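Local coordinates for protein extracellular ligand-binding receptor (Desulfohalobium retbaense DSM 5692, PDB 5ERE) that probably serves as an extracellular receptor that binds small branched-chain ligands such as 2-oxo-4-methylpentanoic acid through a periplasmic-binding-protein module joined to a tandem PAS-like sensor, at residues N136-G139 / S140-R144; L184-A187 / G188-A191; I193-Q196 / A197-G201. One frame throughout, in Å; residues are numbered along the deposited sequence.

Contact 1 of 3, residues N136-G139 / S140-R144; sequences NNLG and SSWIR. With COI (2-oxo-4-methylpentanoic acid), chain B.
Ser140 N donates to Asn136 O at 3.0 Å, an almost straight bond (167°) that closes the first turn of the helix. Ile143 N donates to Gly139 O at 2.9 Å, and Ser141 N to Asn137 O and Trp142 N to Leu138 O complete the pattern. Asn136 is the N-cap: its OD1 accepts two weak bonds, from Leu138 N and Gly139 N, and so occupies amides that no preceding turn can serve. The hydroxyl of Ser140 turns back over Asn137, with a weak bond from OG to Asn137 O at 3.4 Å. Asn137 directs its own amide out of the turn, ND2 bonding to Ser72 O.

The packing outward from the turn rests on Leu138 and Trp142, whose side chains run side by side in the same direction. Leu138 places CG anti to the backbone N (chi1 -180°), bringing CD1 to the edge of the indole, in its plane, 3.9 Å from Trp142 CD1. The same methyl lies 3.6 Å from O2 of 2-oxo-4-methylpentanoic acid, so the leucine both borders the ligand and abuts the indole. Trp142 packs on helix 112-123. Asn136 and Asn137 touch Trp73 of helix 72-84, and Ile143 rests on strand 129-134, which precedes this helix in the beta-alpha-beta unit.

Contact 2 of 3, residues L184-A187 / G188-A191; sequences LISA and GEAA
Glu189 folds its carboxylate back over the backbone of Ala187, with OE1 3.3 Å from Ala187 C and OE2 3.5 Å from Ser186 CA. Two torsions bring it there: chi1 of 70° sets CG between the backbone N and the carbonyl carbon, and a bend at chi2 (-86°) returns the chain toward the residues it has just left. OE2 accepts a weak bond from Ala187 N at 3.3 Å. That oxygen is also bonded to the hydroxyl of Tyr160, which is in turn bonded to Ser186 OG, so a single tyrosine ties together the polar ends of a serine just before the turn and a glutamate within it. With Glu189 buried, these partners would help to offset the cost of placing a carboxylate inside the domain.

The backbone itself makes a type I beta turn from Ala187 to Ala190, closed by a bond from Ala190 N to Ala187 O at 3.1 Å, with an N-H...O angle of 164°. The turn brings the methyl of Ala190 back against the strand end: its CB lies 3.7 Å from Ser186 CB and, more loosely, 4.3 Å from Leu184 CD1. Ala190 also meets Ile212, and Ala191 meets Ala220, both alanines being buried.

Strand 181-185 is held in the parallel part of its sheet by backbone bonds between Leu184 and Val207 and between Ile185 and both Leu132 and Met134. The turn thus converts the end of a parallel strand into the start of helix 190-199, the strand-to-helix junction of a beta-alpha-beta crossover in the Rossmann-like lobes of periplasmic binding proteins.

Contact 3 of 3, residues I193-Q196 / A197-G201; sequences IAKQ and ARQAG
Lys195 has CG anti to the backbone N (chi1 -154°) and bends at chi2, while Gln199, one turn later, holds CG anti to the carbonyl carbon (chi1 -80°) and extends from there. With these torsions the two chains cross obliquely on the outer side of the helix. The aliphatic part of the lysine meets the amide of the glutamine: Lys195 CD is 3.9 Å from both Gln199 NE2 and Gln199 OE1, and the terminal amine NZ stands 4.2 Å from Gln199 NE2. Closer to the axis, Gln199 CB lies 3.4 Å from Lys195 O, the carbonyl to which Gln199 N donates at 2.9 Å.

The same pattern of backbone bonds joins Ala197 N to Ile193 O and Arg198 N to Ala194 O, but it weakens at the end of the helix: Ala200 N makes only a weak bond to Gln196 O, bent to 127°. Gly201 then takes a positive phi and completes a Schellman motif, its N bonded to Arg198 O.

Arg198 CG rests 3.3 Å from Ala194 O before its chain bends away at chi2, and NH1 bonds to the carbonyls of Ile202 and Ala204 in the link to strand 205-208. Ala194 packs on Leu206 of that strand, and Ala197 on Leu171 of helix 168-175.

The polar chemistry is thus divided: lysine and glutamine meet by van der Waals contact at the exposed surface, whereas the arginine, together with Lys175 NZ bonded to Ala200 O, gives cationic partners to carbonyls at or just beyond the helix C-terminus, where the helix dipole would probably favour positive charge.

The three contacts follow one another along the chain and lead away from the ligand within one lobe of the binding protein. Contact 1 borders 2-oxo-4-methylpentanoic acid directly through Leu138; the side chain of Ala187 in contact 2 is about 4 Å from the ligand, and that of Ile193 in contact 3 about 12 Å. Contacts 1 and 2 meet where Ile185 packs on the first turns of helix 137-149, with Ile185 CG1 3.6 Å from Trp142 CB. Contacts 2 and 3 share helix 190-199: Ile193 lies over the end of strand 181-185, its CG2 3.7 Å from Leu184 CD2. Contacts 1 and 3 do not touch, their nearest atoms being about 11 Å apart.

Contact 1 of 3, residues N136-G139 / S140-R144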
ATOM      1  N   ASN A 136      13.418  15.477  12.970  1.00 51.32           N
ATOM      2  CA  ASN A 136      12.241  16.315  12.955  1.00 50.53           C
ATOM      3  C   ASN A 136      11.038  15.398  12.922  1.00 49.39           C
ATOM      4  O   ASN A 136      11.211  14.182  12.946  1.00 38.68           O
ATOM      5  CB  ASN A 136      12.263  17.272  11.755  1.00 49.00           C
ATOM      6  CG  ASN A 136      12.560  16.566  10.447  1.00 46.74           C
ATOM      7  OD1 ASN A 136      11.957  15.545  10.124  1.00 52.89           O
ATOM      8  ND2 ASN A 136      13.498  17.108   9.692  1.00 43.94           N
ATOM      9  N   ASN A 137       9.822  15.946  12.840  1.00 43.42           N
ATOM     10  CA  ASN A 137       8.653  15.091  12.974  1.00 45.07           C
ATOM     11  C   ASN A 137       8.488  14.092  11.793  1.00 44.91           C
ATOM     12  O   ASN A 137       7.794  13.090  11.931  1.00 44.20           O
ATOM     13  CB  ASN A 137       7.375  15.935  13.165  1.00 47.64           C
ATOM     14  CG  ASN A 137       6.985  16.743  11.901  1.00 49.91           C
ATOM     15  OD1 ASN A 137       7.829  17.096  11.095  1.00 42.33           O
ATOM     16  ND2 ASN A 137       5.708  17.064  11.770  1.00 50.66           N
ATOM     17  N   LEU A 138       9.148  14.311  10.658  1.00 46.16           N
ATOM     18  CA  LEU A 138       9.119  13.283   9.624  1.00 44.82           C
ATOM     19  C   LEU A 138       9.961  12.081  10.062  1.00 41.30           C
ATOM     20  O   LEU A 138       9.518  10.942   9.968  1.00 39.00           O
ATOM     21  CB  LEU A 138       9.624  13.813   8.265  1.00 42.97           C
ATOM     22  CG  LEU A 138       9.611  12.779   7.118  1.00 41.79           C
ATOM     23  CD1 LEU A 138       8.199  12.474   6.614  1.00 40.51           C
ATOM     24  CD2 LEU A 138      10.465  13.219   5.935  1.00 43.74           C
ATOM     25  N   GLY A 139      11.190  12.334  10.494  1.00 45.75           N
ATOM     26  CA  GLY A 139      12.050  11.266  10.982  1.00 51.25           C
ATOM     27  C   GLY A 139      11.388  10.511  12.119  1.00 39.60           C
ATOM     28  O   GLY A 139      11.291   9.284  12.112  1.00 46.45           O
ATOM     29  N   SER A 140      10.889  11.250  13.092  1.00 49.40           N
ATOM     30  CA  SER A 140      10.385  10.610  14.304  1.00 54.79           C
ATOM     31  C   SER A 140       9.119   9.812  13.974  1.00 56.13           C
ATOM     32  O   SER A 140       8.869   8.749  14.535  1.00 50.93           O
ATOM     33  CB  SER A 140      10.125  11.657  15.388  1.00 53.17           C
ATOM     34  OG  SER A 140       8.966  12.404  15.089  1.00 60.62           O
ATOM     35  N   SER A 141       8.330  10.296  13.026  1.00 48.47           N
ATOM     36  CA  SER A 141       7.131   9.564  12.649  1.00 43.54           C
ATOM     37  C   SER A 141       7.473   8.230  11.983  1.00 44.95           C
ATOM     38  O   SER A 141       6.855   7.208  12.275  1.00 46.50           O
ATOM     39  CB  SER A 141       6.255  10.428  11.727  1.00 47.16           C
ATOM     40  OG  SER A 141       5.032   9.783  11.494  1.00 55.08           O
ATOM     41  N   TRP A 142       8.456   8.244  11.086  1.00 39.75           N
ATOM     42  CA  TRP A 142       8.938   7.029  10.449  1.00 44.78           C
ATOM     43  C   TRP A 142       9.547   6.054  11.453  1.00 51.73           C
ATOM     44  O   TRP A 142       9.401   4.847  11.298  1.00 46.19           O
ATOM     45  CB  TRP A 142       9.984   7.359   9.385  1.00 44.15           C
ATOM     46  CG  TRP A 142       9.399   7.556   8.019  1.00 45.10           C
ATOM     47  CD1 TRP A 142       9.158   8.745   7.385  1.00 46.81           C
ATOM     48  CD2 TRP A 142       8.980   6.530   7.121  1.00 44.79           C
ATOM     49  NE1 TRP A 142       8.621   8.516   6.135  1.00 36.48           N
ATOM     50  CE2 TRP A 142       8.506   7.163   5.949  1.00 41.22           C
ATOM     51  CE3 TRP A 142       8.974   5.130   7.187  1.00 48.48           C
ATOM     52  CZ2 TRP A 142       8.012   6.447   4.866  1.00 41.61           C
ATOM     53  CZ3 TRP A 142       8.500   4.424   6.111  1.00 46.36           C
ATOM     54  CH2 TRP A 142       8.014   5.082   4.965  1.00 40.46           C
ATOM     55  N   ILE A 143      10.259   6.573  12.453  1.00 51.19           N
ATOM     56  CA  ILE A 143      10.858   5.713  13.482  1.00 58.07           C
ATOM     57  C   ILE A 143       9.744   5.012  14.249  1.00 54.19           C
ATOM     58  O   ILE A 143       9.752   3.789  14.375  1.00 53.46           O
ATOM     59  CB  ILE A 143      11.775   6.505  14.466  1.00 54.06           C
ATOM     60  CG1 ILE A 143      13.163   6.659  13.857  1.00 52.47           C
ATOM     61  CG2 ILE A 143      11.955   5.766  15.818  1.00 56.50           C
ATOM     62  CD1 ILE A 143      14.007   7.737  14.475  1.00 58.48           C
ATOM     63  N   ARG A 144       8.774   5.787  14.716  1.00 56.89           N
ATOM     64  CA  ARG A 144       7.705   5.256  15.541  1.00 58.31           C
ATOM     65  C   ARG A 144       6.888   4.235  14.758  1.00 66.78           C
ATOM     66  O   ARG A 144       6.352   3.299  15.337  1.00 67.30           O
ATOM     67  CB  ARG A 144       6.813   6.388  16.059  1.00 50.42           C
TER
HETATM   68  C1  COI B 601       8.250  15.733   4.352  1.00 36.97           C
HETATM   69  O1  COI B 601       8.202  16.361   5.443  1.00 37.44           O
HETATM   70  O2  COI B 601       7.428  14.827   4.063  1.00 38.38           O
HETATM   71  C2  COI B 601       9.284  16.132   3.355  1.00 41.90           C
HETATM   72  O3  COI B 601       9.386  15.528   2.304  1.00 38.78           O
HETATM   73  C3  COI B 601      10.131  17.325   3.731  1.00 42.07           C
HETATM   74  C4  COI B 601      11.231  17.505   2.747  1.00 50.08           C
HETATM   75  C5  COI B 601      11.643  18.961   2.794  1.00 44.57           C
HETATM   76  C6  COI B 601      12.328  16.549   3.196  1.00 45.60           C

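Contact 2 of 3, residues L184-A187 / G188-A191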
ATOM      1  N   LEU A 184      17.252   4.881   5.739  1.00 53.27           N
ATOM      2  CA  LEU A 184      17.540   6.304   5.858  1.00 48.46           C
ATOM      3  C   LEU A 184      16.314   7.191   5.651  1.00 44.59           C
ATOM      4  O   LEU A 184      15.810   7.283   4.531  1.00 40.75           O
ATOM      5  CB  LEU A 184      18.599   6.671   4.847  1.00 45.47           C
ATOM      6  CG  LEU A 184      19.816   5.752   4.956  1.00 46.10           C
ATOM      7  CD1 LEU A 184      20.740   6.121   3.858  1.00 47.69           C
ATOM      8  CD2 LEU A 184      20.520   5.866   6.337  1.00 46.54           C
ATOM      9  N   ILE A 185      15.837   7.861   6.700  1.00 44.86           N
ATOM     10  CA  ILE A 185      14.764   8.835   6.499  1.00 42.15           C
ATOM     11  C   ILE A 185      15.456  10.173   6.174  1.00 43.55           C
ATOM     12  O   ILE A 185      15.716  11.017   7.025  1.00 46.13           O
ATOM     13  CB  ILE A 185      13.798   8.942   7.704  1.00 47.54           C
ATOM     14  CG1 ILE A 185      13.325   7.553   8.169  1.00 49.93           C
ATOM     15  CG2 ILE A 185      12.586   9.779   7.324  1.00 39.13           C
ATOM     16  CD1 ILE A 185      12.785   6.632   7.050  1.00 51.07           C
ATOM     17  N   SER A 186      15.752  10.310   4.888  1.00 41.97           N
ATOM     18  CA  SER A 186      16.651  11.306   4.352  1.00 45.40           C
ATOM     19  C   SER A 186      16.184  11.782   2.977  1.00 40.44           C
ATOM     20  O   SER A 186      15.611  11.029   2.180  1.00 41.71           O
ATOM     21  CB  SER A 186      18.080  10.744   4.196  1.00 46.41           C
ATOM     22  OG  SER A 186      18.516  10.022   5.321  1.00 46.65           O
ATOM     23  N   ALA A 187      16.491  13.031   2.683  1.00 40.11           N
ATOM     24  CA  ALA A 187      16.438  13.512   1.318  1.00 42.83           C
ATOM     25  C   ALA A 187      17.854  13.405   0.728  1.00 45.41           C
ATOM     26  O   ALA A 187      18.518  12.373   0.898  1.00 43.64           O
ATOM     27  CB  ALA A 187      15.876  14.952   1.273  1.00 34.96           C
ATOM     28  N   GLY A 188      18.331  14.437   0.045  1.00 46.42           N
ATOM     29  CA  GLY A 188      19.574  14.321  -0.721  1.00 38.77           C
ATOM     30  C   GLY A 188      20.824  14.033   0.125  1.00 46.69           C
ATOM     31  O   GLY A 188      21.806  13.513  -0.402  1.00 39.98           O
ATOM     32  N   GLU A 189      20.782  14.374   1.416  1.00 47.21           N
ATOM     33  CA  GLU A 189      21.928  14.223   2.317  1.00 49.29           C
ATOM     34  C   GLU A 189      22.286  12.734   2.481  1.00 57.44           C
ATOM     35  O   GLU A 189      23.343  12.384   3.015  1.00 55.42           O
ATOM     36  CB  GLU A 189      21.658  14.868   3.710  1.00 38.58           C
ATOM     37  CG  GLU A 189      20.623  14.154   4.598  1.00 48.04           C
ATOM     38  CD  GLU A 189      19.177  14.589   4.302  1.00 43.19           C
ATOM     39  OE1 GLU A 189      18.984  15.246   3.287  1.00 44.05           O
ATOM     40  OE2 GLU A 189      18.270  14.293   5.118  1.00 41.35           O
ATOM     41  N   ALA A 190      21.390  11.866   2.030  1.00 48.64           N
ATOM     42  CA  ALA A 190      21.634  10.439   2.018  1.00 53.03           C
ATOM     43  C   ALA A 190      22.868  10.044   1.227  1.00 48.06           C
ATOM     44  O   ALA A 190      23.412   9.002   1.493  1.00 46.88           O
ATOM     45  CB  ALA A 190      20.429   9.696   1.472  1.00 43.97           C
ATOM     46  N   ALA A 191      23.301  10.838   0.256  1.00 49.37           N
ATOM     47  CA  ALA A 191      24.515  10.495  -0.492  1.00 56.38           C
ATOM     48  C   ALA A 191      25.773  10.569   0.403  1.00 62.12           C
ATOM     49  O   ALA A 191      26.719   9.812   0.223  1.00 60.22           O
ATOM     50  CB  ALA A 191      24.680  11.396  -1.692  1.00 54.57           C
TER

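Contact 3 of 3, residues I193-Q196 / A197-G201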
ATOM      1  N   ILE A 193      25.524  10.302   3.902  1.00 52.55           N
ATOM      2  CA  ILE A 193      25.283   9.234   4.862  1.00 62.69           C
ATOM      3  C   ILE A 193      25.771   7.906   4.272  1.00 61.30           C
ATOM      4  O   ILE A 193      26.527   7.193   4.917  1.00 63.15           O
ATOM      5  CB  ILE A 193      23.794   9.156   5.260  1.00 57.33           C
ATOM      6  CG1 ILE A 193      23.382  10.432   5.993  1.00 60.71           C
ATOM      7  CG2 ILE A 193      23.540   7.990   6.187  1.00 45.57           C
ATOM      8  CD1 ILE A 193      21.833  10.590   6.196  1.00 45.62           C
ATOM      9  N   ALA A 194      25.365   7.608   3.039  1.00 56.79           N
ATOM     10  CA  ALA A 194      25.786   6.391   2.337  1.00 55.36           C
ATOM     11  C   ALA A 194      27.313   6.238   2.277  1.00 65.09           C
ATOM     12  O   ALA A 194      27.835   5.152   2.509  1.00 61.55           O
ATOM     13  CB  ALA A 194      25.228   6.381   0.923  1.00 44.18           C
ATOM     14  N   LYS A 195      28.005   7.324   1.947  1.00 69.40           N
ATOM     15  CA  LYS A 195      29.457   7.315   1.778  1.00 68.75           C
ATOM     16  C   LYS A 195      30.126   6.909   3.073  1.00 67.59           C
ATOM     17  O   LYS A 195      30.901   5.949   3.116  1.00 61.46           O
ATOM     18  CB  LYS A 195      29.963   8.694   1.356  1.00 70.90           C
ATOM     19  CG  LYS A 195      31.277   8.685   0.575  1.00 79.51           C
ATOM     20  CD  LYS A 195      32.185   9.857   0.921  1.00 85.40           C
ATOM     21  CE  LYS A 195      33.089  10.207  -0.259  1.00 89.43           C
ATOM     22  NZ  LYS A 195      34.107  11.238   0.069  1.00 88.55           N
ATOM     23  N   GLN A 196      29.812   7.661   4.124  1.00 71.29           N
ATOM     24  CA  GLN A 196      30.427   7.475   5.419  1.00 78.15           C
ATOM     25  C   GLN A 196      30.102   6.095   5.978  1.00 85.85           C
ATOM     26  O   GLN A 196      30.969   5.439   6.559  1.00 97.70           O
ATOM     27  CB  GLN A 196      29.972   8.577   6.370  1.00 73.50           C
ATOM     28  CG  GLN A 196      30.410   9.969   5.917  1.00 73.19           C
ATOM     29  CD  GLN A 196      30.163  11.053   6.961  1.00 72.03           C
ATOM     30  OE1 GLN A 196      29.790  10.772   8.098  1.00 74.80           O
ATOM     31  NE2 GLN A 196      30.397  12.299   6.577  1.00 68.26           N
ATOM     32  N   ALA A 197      28.867   5.639   5.784  1.00 62.23           N
ATOM     33  CA  ALA A 197      28.484   4.314   6.269  1.00 62.47           C
ATOM     34  C   ALA A 197      29.291   3.198   5.582  1.00 65.90           C
ATOM     35  O   ALA A 197      29.754   2.267   6.248  1.00 63.68           O
ATOM     36  CB  ALA A 197      26.997   4.087   6.074  1.00 64.56           C
ATOM     37  N   ARG A 198      29.467   3.290   4.266  1.00 67.84           N
ATOM     38  CA  ARG A 198      30.244   2.296   3.536  1.00 74.96           C
ATOM     39  C   ARG A 198      31.722   2.388   3.940  1.00 85.35           C
ATOM     40  O   ARG A 198      32.403   1.366   4.047  1.00 85.78           O
ATOM     41  CB  ARG A 198      30.074   2.477   2.027  1.00 65.92           C
ATOM     42  CG  ARG A 198      28.669   2.099   1.499  1.00 68.52           C
ATOM     43  CD  ARG A 198      28.537   0.602   1.323  1.00 72.00           C
ATOM     44  NE  ARG A 198      27.320   0.192   0.606  1.00 66.47           N
ATOM     45  CZ  ARG A 198      26.257  -0.377   1.176  1.00 62.96           C
ATOM     46  NH1 ARG A 198      26.211  -0.605   2.485  1.00 60.60           N
ATOM     47  NH2 ARG A 198      25.225  -0.734   0.433  1.00 58.82           N
ATOM     48  N   GLN A 199      32.202   3.604   4.190  1.00 84.25           N
ATOM     49  CA  GLN A 199      33.594   3.818   4.587  1.00 83.35           C
ATOM     50  C   GLN A 199      33.807   3.384   6.037  1.00 86.00           C
ATOM     51  O   GLN A 199      34.927   3.098   6.454  1.00 93.22           O
ATOM     52  CB  GLN A 199      33.998   5.288   4.392  1.00 73.14           C
ATOM     53  CG  GLN A 199      34.352   5.639   2.928  1.00 75.55           C
ATOM     54  CD  GLN A 199      34.630   7.120   2.711  1.00 76.82           C
ATOM     55  OE1 GLN A 199      34.375   7.949   3.591  1.00 78.95           O
ATOM     56  NE2 GLN A 199      35.145   7.462   1.529  1.00 68.75           N
ATOM     57  N   ALA A 200      32.715   3.328   6.791  1.00 71.84           N
ATOM     58  CA  ALA A 200      32.743   2.868   8.167  1.00 70.51           C
ATOM     59  C   ALA A 200      32.569   1.338   8.271  1.00 78.39           C
ATOM     60  O   ALA A 200      32.481   0.790   9.380  1.00 70.99           O
ATOM     61  CB  ALA A 200      31.665   3.584   8.979  1.00 60.62           C
ATOM     62  N   GLY A 201      32.528   0.658   7.121  1.00 79.79           N
ATOM     63  CA  GLY A 201      32.466  -0.798   7.077  1.00 72.39           C
ATOM     64  C   GLY A 201      31.064  -1.392   7.038  1.00 77.51           C
ATOM     65  O   GLY A 201      30.909  -2.607   6.946  1.00 71.68           O
TER